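N5-carboxyaminoimidazole ribonucleotide synthetase (Bacillus anthracis, PDB 3QFF) probably catalyses the ATP-dependent carboxylation of 5-aminoimidazole ribonucleotide by bicarbonate to N5-carboxyaminoimidazole ribonucleotide in purine biosynthesis. Local coordinates at residues Lys314-Val319 with His357-Asn362; Lys210-Ala215 with His284-Ala289; Gly14-Ile19 with Gly37-Val42. One frame throughout, in Å; residues are numbered along the deposited sequence.

Interaction 1 (Lys314-Val319 with His357-Asn362); sequences KPVVMV and HVNILN
Val316 and Leu361 meet as bump and hollow on one face of an antiparallel strand pair. Leu361 CD1 lies 3.6 Å from CG2 of Val316, with CB of the valine close behind. An unusual first torsion in Leu361 (chi1 -101°) gives its branch the swing that brings it over the valine. The same methyl also rests against Asn359, CG2 to CB 3.9 Å.

Farther along this face, the amide oxygen of Asn359 noses into the stem of Met318, OD1 to CG 3.2 Å, with CB equally near. That oxygen is buried and has no polar partner in the model, whereas ND2 donates to Asp288 and to the carbonyl of His284. The thioether chain, bent at chi2 and chi3, then passes His357 at about a right angle, CG to CD2 4.0 Å, and its sulfur stands obliquely off the imidazole.

On the opposite face, Val319 CB sits 4.0 Å from Val358 CG1. The extended end of Ile360 (chi2 168°) reaches past to Val319 CG2, at 3.8 Å from CD1. Backbone bonds hold this register: Val317 pairs both ways with Ile360, its N lying 2.9 Å from Ile360 O, and Val319 pairs both ways with Val358. Beyond the strand ends, Pro315 O receives Asn362 N, while the proline ring leans on the Asn362 carbonyl and Lys314 NZ makes a salt bridge to Glu291 of the second subunit.

Both strands are interior members of the large antiparallel sheet. Strand 223-229 flanks 316-322, and strand 339-343 flanks 354-361. Helix 365-374 covers the face of Val317 and Ile360, while Tyr285 and His284 meet Val316 and Met318 on the reverse.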
loop_
_atom_site.group_PDB
_atom_site.type_symbol
_atom_site.label_atom_id
_atom_site.label_comp_id
_atom_site.label_asym_id
_atom_site.label_seq_id
_atom_site.Cartn_x
_atom_site.Cartn_y
_atom_site.Cartn_z
ATOM N N LYS A 314 -10.416 10.817 2.050
ATOM C CA LYS A 314 -10.343 12.009 1.195
ATOM C C LYS A 314 -11.119 11.765 -0.101
ATOM O O LYS A 314 -11.129 10.640 -0.606
ATOM C CB LYS A 314 -8.872 12.364 0.886
ATOM C CG LYS A 314 -8.646 13.797 0.324
ATOM C CD LYS A 314 -7.404 14.446 0.930
ATOM C CE LYS A 314 -6.937 15.663 0.121
ATOM N NZ LYS A 314 -5.623 16.172 0.641
ATOM N N PRO A 315 -11.769 12.816 -0.653
ATOM C CA PRO A 315 -12.409 12.662 -1.962
ATOM C C PRO A 315 -11.381 12.368 -3.074
ATOM O O PRO A 315 -10.234 12.823 -3.002
ATOM C CB PRO A 315 -13.116 14.014 -2.173
ATOM C CG PRO A 315 -13.346 14.542 -0.785
ATOM C CD PRO A 315 -12.124 14.099 -0.014
ATOM N N VAL A 316 -11.791 11.602 -4.081
ATOM C CA VAL A 316 -10.862 11.063 -5.061
ATOM C C VAL A 316 -11.496 10.944 -6.443
ATOM O O VAL A 316 -12.698 10.662 -6.583
ATOM C CB VAL A 316 -10.278 9.675 -4.578
ATOM C CG1 VAL A 316 -11.411 8.690 -4.229
ATOM C CG2 VAL A 316 -9.302 9.049 -5.624
ATOM N N VAL A 317 -10.689 11.182 -7.467
ATOM C CA VAL A 317 -11.047 10.799 -8.832
ATOM C C VAL A 317 -9.994 9.833 -9.309
ATOM O O VAL A 317 -8.808 10.191 -9.416
ATOM C CB VAL A 317 -11.124 12.026 -9.802
ATOM C CG1 VAL A 317 -11.328 11.583 -11.247
ATOM C CG2 VAL A 317 -12.257 12.949 -9.371
ATOM N N MET A 318 -10.418 8.602 -9.586
ATOM C CA MET A 318 -9.543 7.650 -10.227
ATOM C C MET A 318 -9.651 7.852 -11.729
ATOM O O MET A 318 -10.768 7.979 -12.255
ATOM C CB MET A 318 -9.927 6.210 -9.885
ATOM C CG MET A 318 -8.917 5.220 -10.472
ATOM S SD MET A 318 -9.607 3.750 -11.207
ATOM C CE MET A 318 -10.504 4.399 -12.630
ATOM N N VAL A 319 -8.506 7.930 -12.409
ATOM C CA VAL A 319 -8.503 7.961 -13.872
ATOM C C VAL A 319 -7.730 6.780 -14.426
ATOM O O VAL A 319 -6.601 6.521 -14.012
ATOM C CB VAL A 319 -7.898 9.267 -14.451
ATOM C CG1 VAL A 319 -8.351 9.439 -15.913
ATOM C CG2 VAL A 319 -8.337 10.456 -13.653
ATOM N N HIS A 357 -3.453 3.227 -13.354
ATOM C CA HIS A 357 -4.448 4.234 -12.992
ATOM C C HIS A 357 -3.794 5.312 -12.126
ATOM O O HIS A 357 -2.738 5.085 -11.518
ATOM C CB HIS A 357 -5.657 3.601 -12.270
ATOM C CG HIS A 357 -5.323 3.001 -10.937
ATOM N ND1 HIS A 357 -4.908 1.693 -10.794
ATOM C CD2 HIS A 357 -5.375 3.519 -9.687
ATOM C CE1 HIS A 357 -4.703 1.439 -9.513
ATOM N NE2 HIS A 357 -4.977 2.528 -8.821
ATOM N N VAL A 358 -4.414 6.481 -12.075
ATOM C CA VAL A 358 -3.968 7.509 -11.156
ATOM C C VAL A 358 -5.144 7.927 -10.277
ATOM O O VAL A 358 -6.250 8.169 -10.777
ATOM C CB VAL A 358 -3.294 8.715 -11.899
ATOM C CG1 VAL A 358 -4.246 9.349 -12.904
ATOM C CG2 VAL A 358 -2.772 9.761 -10.910
ATOM N N ASN A 359 -4.901 7.971 -8.964
ATOM C CA ASN A 359 -5.865 8.469 -8.002
ATOM C C ASN A 359 -5.558 9.912 -7.639
ATOM O O ASN A 359 -4.514 10.207 -7.026
ATOM C CB ASN A 359 -5.857 7.587 -6.748
ATOM C CG ASN A 359 -6.533 6.251 -6.983
ATOM O OD1 ASN A 359 -7.451 6.147 -7.809
ATOM N ND2 ASN A 359 -6.085 5.224 -6.281
ATOM N N ILE A 360 -6.463 10.804 -8.023
ATOM C CA ILE A 360 -6.297 12.219 -7.768
ATOM C C ILE A 360 -7.099 12.584 -6.531
ATOM O O ILE A 360 -8.337 12.615 -6.569
ATOM C CB ILE A 360 -6.780 13.079 -8.967
ATOM C CG1 ILE A 360 -6.130 12.619 -10.271
ATOM C CG2 ILE A 360 -6.503 14.576 -8.711
ATOM C CD1 ILE A 360 -6.779 13.236 -11.529
ATOM N N LEU A 361 -6.385 12.868 -5.446
ATOM C CA LEU A 361 -6.985 13.187 -4.159
ATOM C C LEU A 361 -7.111 14.695 -3.981
ATOM O O LEU A 361 -6.177 15.443 -4.280
ATOM C CB LEU A 361 -6.135 12.593 -3.028
ATOM C CG LEU A 361 -6.552 11.285 -2.335
ATOM C CD1 LEU A 361 -6.788 10.138 -3.299
ATOM C CD2 LEU A 361 -5.490 10.907 -1.321
ATOM N N ASN A 362 -8.274 15.143 -3.511
ATOM C CA ASN A 362 -8.528 16.565 -3.272
ATOM C C ASN A 362 -9.721 16.732 -2.352
ATOM O O ASN A 362 -10.660 15.925 -2.398
ATOM C CB ASN A 362 -8.762 17.321 -4.595
ATOM C CG ASN A 362 -8.512 18.823 -4.464
ATOM O OD1 ASN A 362 -9.359 19.571 -3.986
ATOM N ND2 ASN A 362 -7.332 19.257 -4.874
#

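Interaction 2 (Lys210-Ala215 with His284-Ala289)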
loop_
_atom_site.group_PDB
_atom_site.type_symbol
_atom_site.label_atom_id
_atom_site.label_comp_id
_atom_site.label_asym_id
_atom_site.label_seq_id
_atom_site.Cartn_x
_atom_site.Cartn_y
_atom_site.Cartn_z
ATOM N N LYS A 210 -18.427 -5.608 5.005
ATOM C CA LYS A 210 -18.091 -4.190 4.926
ATOM C C LYS A 210 -18.489 -3.719 3.551
ATOM O O LYS A 210 -18.389 -4.474 2.585
ATOM C CB LYS A 210 -16.593 -3.933 5.136
ATOM C CG LYS A 210 -16.034 -4.227 6.531
ATOM C CD LYS A 210 -16.426 -3.193 7.582
ATOM C CE LYS A 210 -16.023 -3.736 8.942
ATOM N NZ LYS A 210 -16.511 -2.908 10.051
ATOM N N VAL A 211 -18.919 -2.464 3.460
ATOM C CA VAL A 211 -19.284 -1.867 2.183
ATOM C C VAL A 211 -18.454 -0.596 1.981
ATOM O O VAL A 211 -18.266 0.211 2.913
ATOM C CB VAL A 211 -20.793 -1.550 2.106
ATOM C CG1 VAL A 211 -21.217 -1.230 0.678
ATOM C CG2 VAL A 211 -21.599 -2.732 2.622
ATOM N N PHE A 212 -17.931 -0.441 0.779
ATOM C CA PHE A 212 -17.224 0.774 0.405
ATOM C C PHE A 212 -18.203 1.858 -0.041
ATOM O O PHE A 212 -19.364 1.557 -0.328
ATOM C CB PHE A 212 -16.219 0.479 -0.704
ATOM C CG PHE A 212 -14.964 -0.143 -0.208
ATOM C CD1 PHE A 212 -14.768 -1.527 -0.323
ATOM C CD2 PHE A 212 -13.986 0.638 0.396
ATOM C CE1 PHE A 212 -13.580 -2.114 0.132
ATOM C CE2 PHE A 212 -12.790 0.055 0.855
ATOM C CZ PHE A 212 -12.588 -1.317 0.720
ATOM N N PRO A 213 -17.746 3.122 -0.079
ATOM C CA PRO A 213 -18.653 4.212 -0.480
ATOM C C PRO A 213 -19.060 4.087 -1.945
ATOM O O PRO A 213 -18.317 3.498 -2.747
ATOM C CB PRO A 213 -17.816 5.495 -0.278
ATOM C CG PRO A 213 -16.607 5.088 0.503
ATOM C CD PRO A 213 -16.410 3.605 0.312
ATOM N N VAL A 214 -20.210 4.656 -2.294
ATOM C CA VAL A 214 -20.677 4.669 -3.667
ATOM C C VAL A 214 -19.747 5.488 -4.579
ATOM O O VAL A 214 -19.442 6.638 -4.293
ATOM C CB VAL A 214 -22.124 5.222 -3.799
ATOM C CG1 VAL A 214 -22.619 5.045 -5.233
ATOM C CG2 VAL A 214 -23.092 4.547 -2.800
ATOM N N ALA A 215 -19.335 4.886 -5.693
ATOM C CA ALA A 215 -18.521 5.578 -6.688
ATOM C C ALA A 215 -19.370 5.869 -7.918
ATOM O O ALA A 215 -20.137 5.016 -8.358
ATOM C CB ALA A 215 -17.329 4.729 -7.086
ATOM N N HIS A 284 -10.498 0.827 -7.546
ATOM C CA HIS A 284 -9.069 1.180 -7.394
ATOM C C HIS A 284 -8.842 2.449 -6.572
ATOM O O HIS A 284 -7.776 2.614 -5.950
ATOM C CB HIS A 284 -8.385 1.335 -8.762
ATOM C CG HIS A 284 -8.285 0.067 -9.551
ATOM N ND1 HIS A 284 -8.493 -1.180 -9.002
ATOM C CD2 HIS A 284 -7.941 -0.144 -10.847
ATOM C CE1 HIS A 284 -8.317 -2.102 -9.930
ATOM N NE2 HIS A 284 -7.973 -1.500 -11.058
ATOM N N TYR A 285 -9.836 3.343 -6.574
ATOM C CA TYR A 285 -9.775 4.539 -5.724
ATOM C C TYR A 285 -9.470 4.213 -4.260
ATOM O O TYR A 285 -8.874 5.027 -3.564
ATOM C CB TYR A 285 -11.085 5.336 -5.798
ATOM C CG TYR A 285 -12.230 4.751 -4.999
ATOM C CD1 TYR A 285 -13.116 3.831 -5.569
ATOM C CD2 TYR A 285 -12.450 5.149 -3.675
ATOM C CE1 TYR A 285 -14.186 3.310 -4.836
ATOM C CE2 TYR A 285 -13.502 4.633 -2.935
ATOM C CZ TYR A 285 -14.371 3.722 -3.521
ATOM O OH TYR A 285 -15.401 3.226 -2.772
ATOM N N THR A 286 -9.896 3.036 -3.797
ATOM C CA THR A 286 -9.762 2.665 -2.383
ATOM C C THR A 286 -8.299 2.556 -1.932
ATOM O O THR A 286 -8.021 2.641 -0.739
ATOM C CB THR A 286 -10.423 1.308 -2.063
ATOM O OG1 THR A 286 -9.832 0.276 -2.878
ATOM C CG2 THR A 286 -11.923 1.373 -2.297
ATOM N N GLN A 287 -7.388 2.341 -2.880
ATOM C CA GLN A 287 -5.960 2.195 -2.583
ATOM C C GLN A 287 -5.361 3.423 -1.936
ATOM O O GLN A 287 -4.411 3.317 -1.166
ATOM C CB GLN A 287 -5.169 1.929 -3.863
ATOM C CG GLN A 287 -5.244 0.497 -4.370
ATOM C CD GLN A 287 -4.330 0.302 -5.547
ATOM O OE1 GLN A 287 -4.395 1.045 -6.546
ATOM N NE2 GLN A 287 -3.444 -0.671 -5.434
ATOM N N ASP A 288 -5.879 4.594 -2.295
ATOM C CA ASP A 288 -5.320 5.842 -1.780
ATOM C C ASP A 288 -6.290 6.644 -0.917
ATOM O O ASP A 288 -5.865 7.445 -0.089
ATOM C CB ASP A 288 -4.744 6.674 -2.942
ATOM C CG ASP A 288 -3.588 5.962 -3.641
ATOM O OD1 ASP A 288 -2.558 5.714 -2.971
ATOM O OD2 ASP A 288 -3.708 5.630 -4.847
ATOM N N ALA A 289 -7.587 6.400 -1.079
ATOM C CA ALA A 289 -8.595 7.278 -0.461
ATOM C C ALA A 289 -9.382 6.664 0.691
ATOM O O ALA A 289 -10.114 7.386 1.378
ATOM C CB ALA A 289 -9.557 7.802 -1.511
#
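Phe212 presents one face of its ring to the methyl of Thr286. CG2 stands 3.4 Å above the mean plane of the phenyl ring, displaced toward the rim beside CD2 and CE2, and makes a CH-pi contact 3.8 Å from the Phe212 centroid. The side chains meet at about a right angle, so the methyl comes down on the ring instead of lying along it. At the edge of the same ring, in its plane, is CD of the next residue, Pro213. The phenol of Tyr285 takes the same methyl on one of its own faces, so Thr286 CG2 serves both aromatic rings.

Tyr285 carries its ring on a chi1 of 77°, with CG between the backbone N and the carbonyl carbon, and this sends the phenol across to residues 212-215. Its OH ends 3.5 Å from Phe212 CB and 3.3 Å from Pro213 CD, with the carbonyl oxygen of Pro213 at 2.9 Å from the same OH. Ala215 CB approaches the Tyr285 ring obliquely, 4.1 Å from CE1.

Bonds from OG1 to Gly283 O and Gln294 N fix the rotation of Thr286 (chi1 58°) and so hold its methyl over the phenyl ring. The Tyr285 carbonyl accepts from both Asp288 N and Ala289 N. Residues 210-215 are tied in turn to strand 195-203, with backbone bonds from Phe212 to Ile200 and from Ala215 to Ser198, while the Phe212 ring also touches Gln297 of helix 294-303.

Chemically the junction is a patch of methyl, methylene and aromatic carbon into which the phenol oxygen and the Pro213 carbonyl bring the polar atoms, so dispersion and shape probably contribute much to joining residues 212-215 to the short helix.

Interaction 3 (Gly14-Ile19 with Gly37-Val42); sequences GKTIGI and GYKIAV
Ile17 lays its terminal methyl over one face of the Tyr38 ring. CD1 is 3.6 Å above that plane, toward the rim, and 3.7 Å from Tyr38 CG. CG1 stands beside the backbone N (chi1 -58°), and the extended branch beyond it carries the methyl obliquely over the phenol. At the edge of the ring, near its plane, lies the Lys15 carbonyl oxygen, 3.5 Å from Tyr38 CD1. On the same side of the sheet Ile17 CB touches Ile40 CD1, and Ile19 CD1 approaches Ile40 CG2 at 4.2 Å.

The reverse face carries Thr16, Lys39 and Ala41. Thr16 lies alongside the extended Lys39 chain, pointing the same way, with OG1 3.5 Å from CD of the lysine, while its CG2 meets the Ala41 methyl at 3.9 Å.

Between the two faces the strands pair in parallel. Lys39 N donates to Lys15 O, Ile17 N to Lys39 O, Ala41 N to Ile17 O and Ile19 N to Ala41 O, the last at 2.8 Å, and Gly18 CA makes a CA-H...O contact with Ala41 O, at 3.1 Å. In the next shell, Tyr38 OH is hydrogen-bonded to Ile11 O, which fixes the far end of the ring. Asp77 and Asp56 use their carboxylates to hold Thr16 N and Ile40 N. Gly37, with its positive phi, is the C' residue of the Schellman motif that ends helix 24-35 and turns the chain into Tyr38.

The pair forms the two strands of a beta-alpha-beta crossover in a Rossmann-like parallel sheet, flanked by strands 57-60 and 78-81. Helix 24-35 packs on Ile17 and Ile40 through Ala33, and helix 294-303 on Ile17 and Tyr38 through Ile299 and Cys303.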
loop_
_atom_site.group_PDB
_atom_site.type_symbol
_atom_site.label_atom_id
_atom_site.label_comp_id
_atom_site.label_asym_id
_atom_site.label_seq_id
_atom_site.Cartn_x
_atom_site.Cartn_y
_atom_site.Cartn_z
ATOM N N GLY A 14 2.250 -15.732 6.539
ATOM C CA GLY A 14 3.326 -16.701 6.379
ATOM C C GLY A 14 2.926 -17.820 5.435
ATOM O O GLY A 14 3.781 -18.445 4.820
ATOM N N LYS A 15 1.622 -18.061 5.306
ATOM C CA LYS A 15 1.123 -19.062 4.359
ATOM C C LYS A 15 1.137 -18.498 2.941
ATOM O O LYS A 15 1.332 -17.297 2.747
ATOM C CB LYS A 15 -0.299 -19.501 4.727
ATOM C CG LYS A 15 -0.453 -20.144 6.106
ATOM C CD LYS A 15 0.179 -21.539 6.178
ATOM C CE LYS A 15 -0.358 -22.310 7.386
ATOM N NZ LYS A 15 -0.083 -21.543 8.640
ATOM N N THR A 16 0.888 -19.369 1.965
ATOM C CA THR A 16 0.892 -19.012 0.552
ATOM C C THR A 16 -0.528 -18.817 0.029
ATOM O O THR A 16 -1.395 -19.706 0.156
ATOM C CB THR A 16 1.600 -20.103 -0.306
ATOM O OG1 THR A 16 2.926 -20.320 0.191
ATOM C CG2 THR A 16 1.656 -19.715 -1.785
ATOM N N ILE A 17 -0.746 -17.658 -0.573
ATOM C CA ILE A 17 -1.953 -17.411 -1.327
ATOM C C ILE A 17 -1.671 -17.621 -2.815
ATOM O O ILE A 17 -0.762 -16.993 -3.394
ATOM C CB ILE A 17 -2.500 -15.985 -1.076
ATOM C CG1 ILE A 17 -2.774 -15.786 0.422
ATOM C CG2 ILE A 17 -3.751 -15.756 -1.932
ATOM C CD1 ILE A 17 -3.064 -14.339 0.821
ATOM N N GLY A 18 -2.458 -18.503 -3.416
ATOM C CA GLY A 18 -2.375 -18.809 -4.835
ATOM C C GLY A 18 -3.448 -18.084 -5.621
ATOM O O GLY A 18 -4.634 -18.126 -5.270
ATOM N N ILE A 19 -3.028 -17.435 -6.699
ATOM C CA ILE A 19 -3.923 -16.616 -7.505
ATOM C C ILE A 19 -4.003 -17.159 -8.936
ATOM O O ILE A 19 -2.977 -17.358 -9.599
ATOM C CB ILE A 19 -3.455 -15.133 -7.538
ATOM C CG1 ILE A 19 -3.309 -14.581 -6.103
ATOM C CG2 ILE A 19 -4.423 -14.287 -8.400
ATOM C CD1 ILE A 19 -2.723 -13.160 -6.004
ATOM N N GLY A 37 2.638 -10.158 5.120
ATOM C CA GLY A 37 3.587 -11.248 5.270
ATOM C C GLY A 37 3.151 -12.571 4.670
ATOM O O GLY A 37 3.632 -13.617 5.099
ATOM N N TYR A 38 2.230 -12.531 3.704
ATOM C CA TYR A 38 1.870 -13.723 2.934
ATOM C C TYR A 38 2.851 -13.977 1.793
ATOM O O TYR A 38 3.464 -13.049 1.254
ATOM C CB TYR A 38 0.438 -13.624 2.379
ATOM C CG TYR A 38 -0.600 -13.723 3.451
ATOM C CD1 TYR A 38 -1.003 -14.963 3.943
ATOM C CD2 TYR A 38 -1.157 -12.569 4.012
ATOM C CE1 TYR A 38 -1.945 -15.061 4.950
ATOM C CE2 TYR A 38 -2.109 -12.656 5.031
ATOM C CZ TYR A 38 -2.499 -13.900 5.492
ATOM O OH TYR A 38 -3.436 -13.974 6.497
ATOM N N LYS A 39 2.994 -15.252 1.444
ATOM C CA LYS A 39 3.728 -15.677 0.255
ATOM C C LYS A 39 2.714 -15.809 -0.882
ATOM O O LYS A 39 1.540 -16.071 -0.634
ATOM C CB LYS A 39 4.430 -17.014 0.555
ATOM C CG LYS A 39 5.156 -17.651 -0.626
ATOM C CD LYS A 39 6.071 -18.809 -0.151
ATOM C CE LYS A 39 6.639 -19.594 -1.347
ATOM N NZ LYS A 39 7.593 -20.672 -0.918
ATOM N N ILE A 40 3.154 -15.605 -2.119
ATOM C CA ILE A 40 2.250 -15.578 -3.260
ATOM C C ILE A 40 2.675 -16.549 -4.363
ATOM O O ILE A 40 3.839 -16.548 -4.791
ATOM C CB ILE A 40 2.153 -14.143 -3.880
ATOM C CG1 ILE A 40 1.706 -13.110 -2.827
ATOM C CG2 ILE A 40 1.233 -14.129 -5.142
ATOM C CD1 ILE A 40 0.304 -13.317 -2.279
ATOM N N ALA A 41 1.728 -17.374 -4.808
ATOM C CA ALA A 41 1.902 -18.177 -6.029
ATOM C C ALA A 41 0.881 -17.723 -7.063
ATOM O O ALA A 41 -0.269 -17.441 -6.719
ATOM C CB ALA A 41 1.744 -19.673 -5.720
ATOM N N VAL A 42 1.283 -17.639 -8.327
ATOM C CA VAL A 42 0.359 -17.225 -9.384
ATOM C C VAL A 42 0.427 -18.197 -10.560
ATOM O O VAL A 42 1.494 -18.725 -10.882
ATOM C CB VAL A 42 0.628 -15.751 -9.859
ATOM C CG1 VAL A 42 2.082 -15.555 -10.288
ATOM C CG2 VAL A 42 -0.323 -15.332 -11.000
#

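From the N terminus, interaction 3 comes first, closing the short loop of 17 residues that contains helix 24-35 within the preATP-grasp domain. Interaction 2 follows, bringing 210-215 and 284-289 together across 68 residues of the ATP-grasp domain. Interaction 1 comes last, with 37 residues between its strands in the C-terminal family region. The three loops run in series; none nests in or crosses another. Interactions 1 and 2 share the large antiparallel sheet and touch, so 284-289 links an ATP-grasp strand to the C-terminal strand pair. Interaction 3 stands apart, its nearest atoms about 13 Å from those of interaction 2 and about 15 Å from those of interaction 1.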